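Local structure of attachment invasion locus protein (3QRA) at residues 1-12 and 29-40. The protein is an outer-membrane beta-barrel adhesin that promotes attachment of the plague bacterium to host cells and their invasion. Residues are numbered along the deposited sequence; the frame is centred on the assembly and turned at random.
With C8E ((hydroxyethyloxy)tri(ethyloxy)octane), chain B; C8E ((hydroxyethyloxy)tri(ethyloxy)octane), chain G; C8E ((hydroxyethyloxy)tri(ethyloxy)octane), chain E.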
ATOM      1  N   MET A   1       6.767  -2.095  22.872  1.00 37.74           N
ATOM      2  CA  MET A   1       7.361  -3.092  23.757  1.00 33.14           C
ATOM      3  C   MET A   1       6.779  -4.486  23.519  1.00 30.74           C
ATOM      4  O   MET A   1       5.780  -4.648  22.820  1.00 29.92           O
ATOM      5  CB  MET A   1       7.121  -2.713  25.224  1.00 35.00           C
ATOM      6  CG  MET A   1       7.476  -1.280  25.570  1.00 43.81           C
ATOM      7  SD  MET A   1       7.250  -0.989  27.340  1.00 61.72           S
ATOM      8  CE  MET A   1       8.617  -1.932  28.012  1.00 52.59           C
ATOM      9  N   GLU A   2       7.403  -5.483  24.134  1.00 30.41           N
ATOM     10  CA  GLU A   2       6.959  -6.870  24.029  1.00 33.79           C
ATOM     11  C   GLU A   2       5.460  -7.072  24.285  1.00 32.98           C
ATOM     12  O   GLU A   2       4.920  -6.610  25.294  1.00 35.89           O
ATOM     13  CB  GLU A   2       7.770  -7.742  24.989  1.00 30.35           C
ATOM     14  CG  GLU A   2       7.429  -9.221  24.930  1.00 32.27           C
ATOM     15  CD  GLU A   2       8.543 -10.082  25.495  1.00 42.22           C
ATOM     16  OE1 GLU A   2       9.728  -9.725  25.307  1.00 49.16           O
ATOM     17  OE2 GLU A   2       8.242 -11.112  26.128  1.00 36.05           O
ATOM     18  N   GLY A   3       4.791  -7.757  23.358  1.00 29.15           N
ATOM     19  CA  GLY A   3       3.391  -8.101  23.531  1.00 27.26           C
ATOM     20  C   GLY A   3       2.430  -7.024  23.053  1.00 29.92           C
ATOM     21  O   GLY A   3       1.212  -7.203  23.114  1.00 30.68           O
ATOM     22  N   GLU A   4       2.965  -5.908  22.565  1.00 27.67           N
ATOM     23  CA  GLU A   4       2.100  -4.801  22.132  1.00 26.89           C
ATOM     24  C   GLU A   4       1.733  -4.866  20.666  1.00 26.08           C
ATOM     25  O   GLU A   4       2.568  -5.196  19.816  1.00 24.35           O
ATOM     26  CB  GLU A   4       2.720  -3.442  22.470  1.00 27.07           C
ATOM     27  CG  GLU A   4       2.767  -3.167  23.979  1.00 38.38           C
ATOM     28  CD  GLU A   4       3.329  -1.799  24.319  1.00 46.80           C
ATOM     29  OE1 GLU A   4       4.000  -1.184  23.461  1.00 43.22           O
ATOM     30  OE2 GLU A   4       3.101  -1.339  25.452  1.00 51.59           O
ATOM     31  N   SER A   5       0.473  -4.519  20.390  1.00 27.17           N
ATOM     32  CA  SER A   5      -0.070  -4.469  19.041  1.00 29.29           C
ATOM     33  C   SER A   5      -0.252  -3.017  18.621  1.00 25.16           C
ATOM     34  O   SER A   5      -0.591  -2.163  19.448  1.00 30.04           O
ATOM     35  CB  SER A   5      -1.453  -5.143  19.010  1.00 32.10           C
ATOM     36  OG  SER A   5      -1.382  -6.509  19.377  1.00 32.02           O
ATOM     37  N   SER A   6      -0.058  -2.750  17.335  1.00 24.00           N
ATOM     38  CA  SER A   6      -0.370  -1.445  16.760  1.00 23.89           C
ATOM     39  C   SER A   6      -1.305  -1.639  15.575  1.00 25.02           C
ATOM     40  O   SER A   6      -1.073  -2.480  14.724  1.00 25.92           O
ATOM     41  CB  SER A   6       0.907  -0.750  16.283  1.00 25.86           C
ATOM     42  OG  SER A   6       1.857  -0.636  17.338  1.00 25.94           O
ATOM     43  N   ILE A   7      -2.374  -0.865  15.531  1.00 21.95           N
ATOM     44  CA  ILE A   7      -3.290  -0.951  14.411  1.00 23.31           C
ATOM     45  C   ILE A   7      -3.427   0.451  13.844  1.00 26.42           C
ATOM     46  O   ILE A   7      -3.608   1.423  14.597  1.00 25.07           O
ATOM     47  CB  ILE A   7      -4.671  -1.521  14.857  1.00 27.33           C
ATOM     48  CG1 ILE A   7      -5.656  -1.581  13.686  1.00 34.01           C
ATOM     49  CG2 ILE A   7      -5.255  -0.710  16.017  1.00 35.65           C
ATOM     50  CD1 ILE A   7      -5.237  -2.538  12.593  1.00 43.70           C
ATOM     51  N   SER A   8      -3.316   0.553  12.524  1.00 22.40           N
ATOM     52  CA  SER A   8      -3.448   1.845  11.865  1.00 22.36           C
ATOM     53  C   SER A   8      -4.247   1.776  10.572  1.00 24.39           C
ATOM     54  O   SER A   8      -4.262   0.746   9.882  1.00 24.21           O
ATOM     55  CB  SER A   8      -2.076   2.472  11.591  1.00 20.01           C
ATOM     56  OG  SER A   8      -1.239   1.629  10.802  1.00 21.13           O
ATOM     57  N   ILE A   9      -4.907   2.892  10.261  1.00 23.10           N
ATOM     58  CA  ILE A   9      -5.546   3.061   8.965  1.00 23.21           C
ATOM     59  C   ILE A   9      -4.969   4.311   8.324  1.00 21.81           C
ATOM     60  O   ILE A   9      -4.614   5.268   9.016  1.00 22.49           O
ATOM     61  CB  ILE A   9      -7.103   3.156   9.064  1.00 26.11           C
ATOM     62  CG1 ILE A   9      -7.733   2.999   7.678  1.00 29.68           C
ATOM     63  CG2 ILE A   9      -7.548   4.465   9.731  1.00 26.31           C
ATOM     64  CD1 ILE A   9      -9.254   2.833   7.710  1.00 31.41           C
ATOM     65  N   GLY A  10      -4.862   4.306   7.003  1.00 22.43           N
ATOM     66  CA  GLY A  10      -4.217   5.417   6.335  1.00 24.07           C
ATOM     67  C   GLY A  10      -4.590   5.589   4.882  1.00 22.26           C
ATOM     68  O   GLY A  10      -5.196   4.709   4.264  1.00 24.04           O
ATOM     69  N   TYR A  11      -4.207   6.744   4.354  1.00 21.89           N
ATOM     70  CA  TYR A  11      -4.339   7.055   2.944  1.00 21.51           C
ATOM     71  C   TYR A  11      -3.342   6.218   2.168  1.00 25.28           C
ATOM     72  O   TYR A  11      -2.224   5.958   2.647  1.00 22.83           O
ATOM     73  CB  TYR A  11      -4.007   8.523   2.707  1.00 22.66           C
ATOM     74  CG  TYR A  11      -4.887   9.505   3.436  1.00 25.66           C
ATOM     75  CD1 TYR A  11      -6.097   9.918   2.887  1.00 21.15           C
ATOM     76  CD2 TYR A  11      -4.496  10.042   4.663  1.00 24.47           C
ATOM     77  CE1 TYR A  11      -6.900  10.829   3.542  1.00 24.12           C
ATOM     78  CE2 TYR A  11      -5.296  10.949   5.329  1.00 23.42           C
ATOM     79  CZ  TYR A  11      -6.495  11.336   4.763  1.00 27.73           C
ATOM     80  OH  TYR A  11      -7.290  12.238   5.413  1.00 28.33           O
ATOM     81  N   ALA A  12      -3.759   5.773   0.988  1.00 21.15           N
ATOM     82  CA  ALA A  12      -2.813   5.201   0.029  1.00 22.64           C
ATOM     83  C   ALA A  12      -2.968   5.899  -1.322  1.00 23.15           C
ATOM     84  O   ALA A  12      -4.083   6.197  -1.752  1.00 22.95           O
ATOM     85  CB  ALA A  12      -3.030   3.698  -0.100  1.00 23.55           C
ATOM     86  N   GLY A  29      -6.706   5.215  -2.412  1.00 20.74           N
ATOM     87  CA  GLY A  29      -7.437   4.266  -1.604  1.00 21.03           C
ATOM     88  C   GLY A  29      -6.926   4.336  -0.182  1.00 23.40           C
ATOM     89  O   GLY A  29      -6.640   5.424   0.340  1.00 22.78           O
ATOM     90  N   PHE A  30      -6.784   3.169   0.429  1.00 21.74           N
ATOM     91  CA  PHE A  30      -6.477   3.096   1.853  1.00 20.80           C
ATOM     92  C   PHE A  30      -5.537   1.939   2.177  1.00 23.90           C
ATOM     93  O   PHE A  30      -5.276   1.052   1.346  1.00 22.40           O
ATOM     94  CB  PHE A  30      -7.786   2.971   2.663  1.00 24.05           C
ATOM     95  CG  PHE A  30      -8.452   1.641   2.507  1.00 26.06           C
ATOM     96  CD1 PHE A  30      -8.202   0.615   3.407  1.00 32.51           C
ATOM     97  CD2 PHE A  30      -9.299   1.398   1.437  1.00 26.62           C
ATOM     98  CE1 PHE A  30      -8.798  -0.629   3.252  1.00 34.40           C
ATOM     99  CE2 PHE A  30      -9.891   0.160   1.271  1.00 29.97           C
ATOM    100  CZ  PHE A  30      -9.639  -0.859   2.180  1.00 38.10           C
ATOM    101  N   ASN A  31      -5.038   1.957   3.407  1.00 20.43           N
ATOM    102  CA  ASN A  31      -4.059   0.993   3.878  1.00 20.92           C
ATOM    103  C   ASN A  31      -4.347   0.668   5.337  1.00 21.85           C
ATOM    104  O   ASN A  31      -4.479   1.572   6.155  1.00 22.87           O
ATOM    105  CB  ASN A  31      -2.666   1.613   3.722  1.00 20.24           C
ATOM    106  CG  ASN A  31      -1.569   0.792   4.356  1.00 23.80           C
ATOM    107  OD1 ASN A  31      -0.682   1.348   5.007  1.00 21.86           O
ATOM    108  ND2 ASN A  31      -1.604  -0.531   4.159  1.00 21.27           N
ATOM    109  N   LEU A  32      -4.491  -0.617   5.654  1.00 22.20           N
ATOM    110  CA  LEU A  32      -4.577  -1.061   7.047  1.00 22.16           C
ATOM    111  C   LEU A  32      -3.262  -1.756   7.387  1.00 25.13           C
ATOM    112  O   LEU A  32      -2.790  -2.596   6.613  1.00 20.01           O
ATOM    113  CB  LEU A  32      -5.726  -2.047   7.223  1.00 27.74           C
ATOM    114  CG  LEU A  32      -7.124  -1.474   6.967  1.00 35.40           C
ATOM    115  CD1 LEU A  32      -8.147  -2.584   6.734  1.00 34.70           C
ATOM    116  CD2 LEU A  32      -7.549  -0.586   8.135  1.00 36.74           C
ATOM    117  N   LYS A  33      -2.659  -1.399   8.520  1.00 20.75           N
ATOM    118  CA  LYS A  33      -1.468  -2.125   8.974  1.00 19.65           C
ATOM    119  C   LYS A  33      -1.670  -2.616  10.392  1.00 21.60           C
ATOM    120  O   LYS A  33      -2.303  -1.932  11.208  1.00 22.51           O
ATOM    121  CB  LYS A  33      -0.195  -1.270   8.874  1.00 22.67           C
ATOM    122  CG  LYS A  33       0.241  -0.964   7.436  1.00 17.38           C
ATOM    123  CD  LYS A  33       1.791  -0.879   7.368  1.00 19.11           C
ATOM    124  CE  LYS A  33       2.274  -0.512   5.961  1.00 20.31           C
ATOM    125  NZ  LYS A  33       2.012   0.925   5.637  1.00 20.03           N
ATOM    126  N   TYR A  34      -1.138  -3.804  10.673  1.00 20.09           N
ATOM    127  CA  TYR A  34      -1.224  -4.398  12.001  1.00 21.40           C
ATOM    128  C   TYR A  34       0.164  -4.880  12.394  1.00 22.20           C
ATOM    129  O   TYR A  34       0.793  -5.626  11.653  1.00 23.89           O
ATOM    130  CB  TYR A  34      -2.201  -5.571  12.031  1.00 24.07           C
ATOM    131  CG  TYR A  34      -2.097  -6.359  13.327  1.00 32.34           C
ATOM    132  CD1 TYR A  34      -2.680  -5.897  14.492  1.00 34.24           C
ATOM    133  CD2 TYR A  34      -1.367  -7.537  13.384  1.00 40.34           C
ATOM    134  CE1 TYR A  34      -2.566  -6.610  15.684  1.00 36.92           C
ATOM    135  CE2 TYR A  34      -1.247  -8.254  14.564  1.00 40.19           C
ATOM    136  CZ  TYR A  34      -1.845  -7.787  15.706  1.00 42.35           C
ATOM    137  OH  TYR A  34      -1.707  -8.510  16.875  1.00 53.54           O
ATOM    138  N   ARG A  35       0.633  -4.434  13.552  1.00 23.22           N
ATOM    139  CA  ARG A  35       1.976  -4.753  14.026  1.00 19.51           C
ATOM    140  C   ARG A  35       1.885  -5.476  15.346  1.00 19.91           C
ATOM    141  O   ARG A  35       1.026  -5.166  16.176  1.00 21.51           O
ATOM    142  CB  ARG A  35       2.787  -3.468  14.223  1.00 21.92           C
ATOM    143  CG  ARG A  35       4.180  -3.689  14.826  1.00 24.09           C
ATOM    144  CD  ARG A  35       4.841  -2.345  15.090  1.00 21.82           C
ATOM    145  NE  ARG A  35       6.138  -2.454  15.763  1.00 19.03           N
ATOM    146  CZ  ARG A  35       6.877  -1.399  16.076  1.00 26.82           C
ATOM    147  NH1 ARG A  35       6.421  -0.191  15.778  1.00 25.70           N
ATOM    148  NH2 ARG A  35       8.065  -1.542  16.676  1.00 19.53           N
ATOM    149  N   TYR A  36       2.759  -6.454  15.544  1.00 18.89           N
ATOM    150  CA  TYR A  36       2.844  -7.124  16.828  1.00 20.91           C
ATOM    151  C   TYR A  36       4.312  -7.240  17.200  1.00 25.36           C
ATOM    152  O   TYR A  36       5.127  -7.695  16.405  1.00 23.33           O
ATOM    153  CB  TYR A  36       2.198  -8.507  16.790  1.00 21.23           C
ATOM    154  CG  TYR A  36       2.158  -9.166  18.160  1.00 27.60           C
ATOM    155  CD1 TYR A  36       1.090  -8.938  19.027  1.00 29.57           C
ATOM    156  CD2 TYR A  36       3.190  -9.985  18.598  1.00 25.26           C
ATOM    157  CE1 TYR A  36       1.038  -9.513  20.267  1.00 32.86           C
ATOM    158  CE2 TYR A  36       3.143 -10.578  19.873  1.00 25.84           C
ATOM    159  CZ  TYR A  36       2.057 -10.330  20.693  1.00 34.07           C
ATOM    160  OH  TYR A  36       1.959 -10.891  21.950  1.00 35.07           O
ATOM    161  N   GLU A  37       4.637  -6.817  18.394  1.00 23.58           N
ATOM    162  CA  GLU A  37       5.992  -6.822  18.877  1.00 23.86           C
ATOM    163  C   GLU A  37       6.219  -8.066  19.762  1.00 26.00           C
ATOM    164  O   GLU A  37       5.598  -8.191  20.752  1.00 26.68           O
ATOM    165  CB  GLU A  37       6.304  -5.534  19.625  1.00 25.23           C
ATOM    166  CG  GLU A  37       6.384  -4.306  18.759  1.00 21.50           C
ATOM    167  CD  GLU A  37       6.535  -3.019  19.496  1.00 31.61           C
ATOM    168  OE1 GLU A  37       7.568  -2.768  20.083  1.00 26.68           O
ATOM    169  OE2 GLU A  37       5.604  -2.239  19.474  1.00 27.97           O
ATOM    170  N   PHE A  38       7.079  -8.965  19.319  1.00 26.32           N
ATOM    171  CA  PHE A  38       7.407 -10.223  19.977  1.00 28.17           C
ATOM    172  C   PHE A  38       8.298 -10.018  21.163  1.00 30.58           C
ATOM    173  O   PHE A  38       8.296 -10.795  22.050  1.00 31.27           O
ATOM    174  CB  PHE A  38       8.250 -11.093  19.088  1.00 40.23           C
ATOM    175  CG  PHE A  38       7.628 -11.448  17.884  1.00 43.53           C
ATOM    176  CD1 PHE A  38       6.457 -12.115  17.908  1.00 53.89           C
ATOM    177  CD2 PHE A  38       8.191 -11.121  16.698  1.00 42.93           C
ATOM    178  CE1 PHE A  38       5.851 -12.444  16.760  1.00 60.07           C
ATOM    179  CE2 PHE A  38       7.607 -11.479  15.568  1.00 50.66           C
ATOM    180  CZ  PHE A  38       6.429 -12.126  15.586  1.00 50.86           C
ATOM    181  N   ASN A  39       9.126  -9.011  21.089  1.00 23.93           N
ATOM    182  CA  ASN A  39       9.980  -8.603  22.194  1.00 24.60           C
ATOM    183  C   ASN A  39      10.209  -7.093  22.119  1.00 25.57           C
ATOM    184  O   ASN A  39       9.552  -6.423  21.347  1.00 25.14           O
ATOM    185  CB  ASN A  39      11.278  -9.421  22.263  1.00 27.18           C
ATOM    186  CG  ASN A  39      12.147  -9.250  21.042  1.00 26.86           C
ATOM    187  OD1 ASN A  39      12.380  -8.132  20.600  1.00 25.89           O
ATOM    188  ND2 ASN A  39      12.645 -10.361  20.497  1.00 29.88           N
ATOM    189  N   ASN A  40      11.100  -6.550  22.938  1.00 24.31           N
ATOM    190  CA  ASN A  40      11.273  -5.098  22.967  1.00 25.64           C
ATOM    191  C   ASN A  40      11.945  -4.504  21.719  1.00 26.94           C
ATOM    192  O   ASN A  40      12.035  -3.284  21.577  1.00 26.15           O
ATOM    193  CB  ASN A  40      12.049  -4.677  24.215  1.00 31.91           C
ATOM    194  CG  ASN A  40      11.231  -4.814  25.486  1.00 38.79           C
ATOM    195  OD1 ASN A  40      10.005  -4.715  25.461  1.00 36.33           O
ATOM    196  ND2 ASN A  40      11.907  -5.036  26.599  1.00 45.74           N
TER
HETATM  197  C1  C8E B   1      -9.381   0.733  11.770  1.00 45.98           C
HETATM  198  C2  C8E B   1      -8.400   1.023  12.901  1.00 50.45           C
HETATM  199  C3  C8E B   1      -7.761   2.399  12.743  1.00 44.41           C
HETATM  200  C4  C8E B   1      -7.871   3.220  14.022  1.00 46.50           C
HETATM  201  C5  C8E B   1      -8.581   4.550  13.771  1.00 38.76           C
HETATM  202  C6  C8E B   1      -7.569   5.687  13.807  1.00 39.56           C
HETATM  203  C7  C8E B   1      -8.063   6.910  13.040  1.00 39.72           C
HETATM  204  C8  C8E B   1      -6.895   7.723  12.490  1.00 44.10           C
HETATM  205  O9  C8E B   1      -7.157   8.001  11.132  1.00 46.91           O
HETATM  206  C10 C8E B   1      -6.210   8.852  10.523  1.00 23.85           C
HETATM  207  C11 C8E B   1      -5.826   8.187   9.210  1.00 31.78           C
HETATM  208  O12 C8E B   1      -4.978   9.031   8.467  1.00 36.90           O
HETATM  209  C13 C8E B   1      -3.786   9.283   9.150  1.00 25.11           C
HETATM  210  C14 C8E B   1      -3.197  10.605   8.702  1.00 35.27           C
HETATM  211  O15 C8E B   1      -1.865  10.658   9.166  1.00 44.11           O
HETATM  212  C16 C8E B   1      -1.785  11.093  10.507  1.00 45.02           C
HETATM  213  C17 C8E B   1      -2.360  12.495  10.649  1.00 57.73           C
HETATM  214  C1  C8E G   6      -0.408   9.142   1.082  1.00 39.62           C
HETATM  215  C2  C8E G   6      -1.397  10.191   0.571  1.00 46.79           C
HETATM  216  C3  C8E G   6      -1.890  11.082   1.707  1.00 54.10           C
HETATM  217  C4  C8E G   6      -2.553  12.359   1.196  1.00 53.50           C
HETATM  218  C5  C8E G   6      -3.289  13.088   2.319  1.00 52.45           C
HETATM  219  C6  C8E G   6      -4.782  13.221   2.036  1.00 53.08           C
HETATM  220  C7  C8E G   6      -5.245  14.664   2.215  1.00 55.25           C
HETATM  221  C8  C8E G   6      -6.695  14.850   1.786  1.00 48.64           C
HETATM  222  C1  C8E E   4      -3.987  -5.538   8.740  1.00 48.38           C
HETATM  223  C2  C8E E   4      -3.430  -6.200   7.486  1.00 39.57           C
HETATM  224  C3  C8E E   4      -2.698  -7.484   7.845  1.00 49.92           C
HETATM  225  C4  C8E E   4      -2.771  -8.497   6.711  1.00 57.53           C
HETATM  226  C5  C8E E   4      -1.398  -9.104   6.443  1.00 64.14           C
HETATM  227  C6  C8E E   4      -1.441 -10.622   6.565  1.00 64.27           C
HETATM  228  C7  C8E E   4      -0.165 -11.247   6.018  1.00 58.75           C
HETATM  229  C8  C8E E   4      -0.065 -12.720   6.399  1.00 60.75           C
HETATM  230  O   HOH W   1      12.611  -7.856  25.178  1.00 52.73           O
HETATM  231  O   HOH W   2       3.176  -2.714  18.338  1.00 23.89           O
HETATM  232  O   HOH W   3       0.059  -0.253  12.529  1.00 22.96           O
HETATM  233  O   HOH W   4      -2.072   2.307   8.275  1.00 27.98           O
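Ser6 and Arg35 pair through two backbone hydrogen bonds, and the same double link recurs at Ser8–Lys33, Gly10–Asn31 and Ala12–Gly29: this is the first antiparallel hairpin of the eight-stranded outer-membrane barrel. The other edge of strand 5-18 is also engaged, since Ile7, Ile9 and Tyr11 bond through their backbones to strand 144-156, and Ser5 to Phe157 just after it, which closes the barrel. Side chains alternate. Outward, Ile9 and Leu32 lie side by side, with Ile9 CG1 3.6 Å from Leu32 CD2, while detergent chains rest on Ile7, Ile9 and Tyr34; a further detergent molecule puts its C6 over the centre of one face of the Tyr11 ring, as lipid might in the membrane.

Inward, the face is largely polar, and several of its groups have identified partners. Lys33 NZ bends back to Asn31 OD1 (2.8 Å) and also meets Asp133 and Ser135, while Asn31 ND2 is taken by Ser47 and Phe48 O. Ser8 OG holds two waters, one of which donates to Asn31 O and the other, weakly, to Lys33 O. The guanidinium of Arg35, carried inward by a fully extended chain, bonds to Ser87 and Gln123.

At the chain start, Met1 to Glu4 form a type II turn locked onto the other segment: Gly3 N gives to Glu37 O at 2.8 Å, and Glu37 N returns a bond to Glu4 O. The terminal amine Met1 N sits between two carboxylates, 3.0 Å from Glu37 OE1 and equally far from Glu4 OE1. Arg156 bridges to both acids and Arg81 to Glu37, which probably offsets their mutual repulsion. A water donates to Glu37 OE2 and contacts Ser6 OG. Within the turn, Glu2 N points almost straight at Asn40 OD1, 3.0 Å away with an N-H...O angle of 168°.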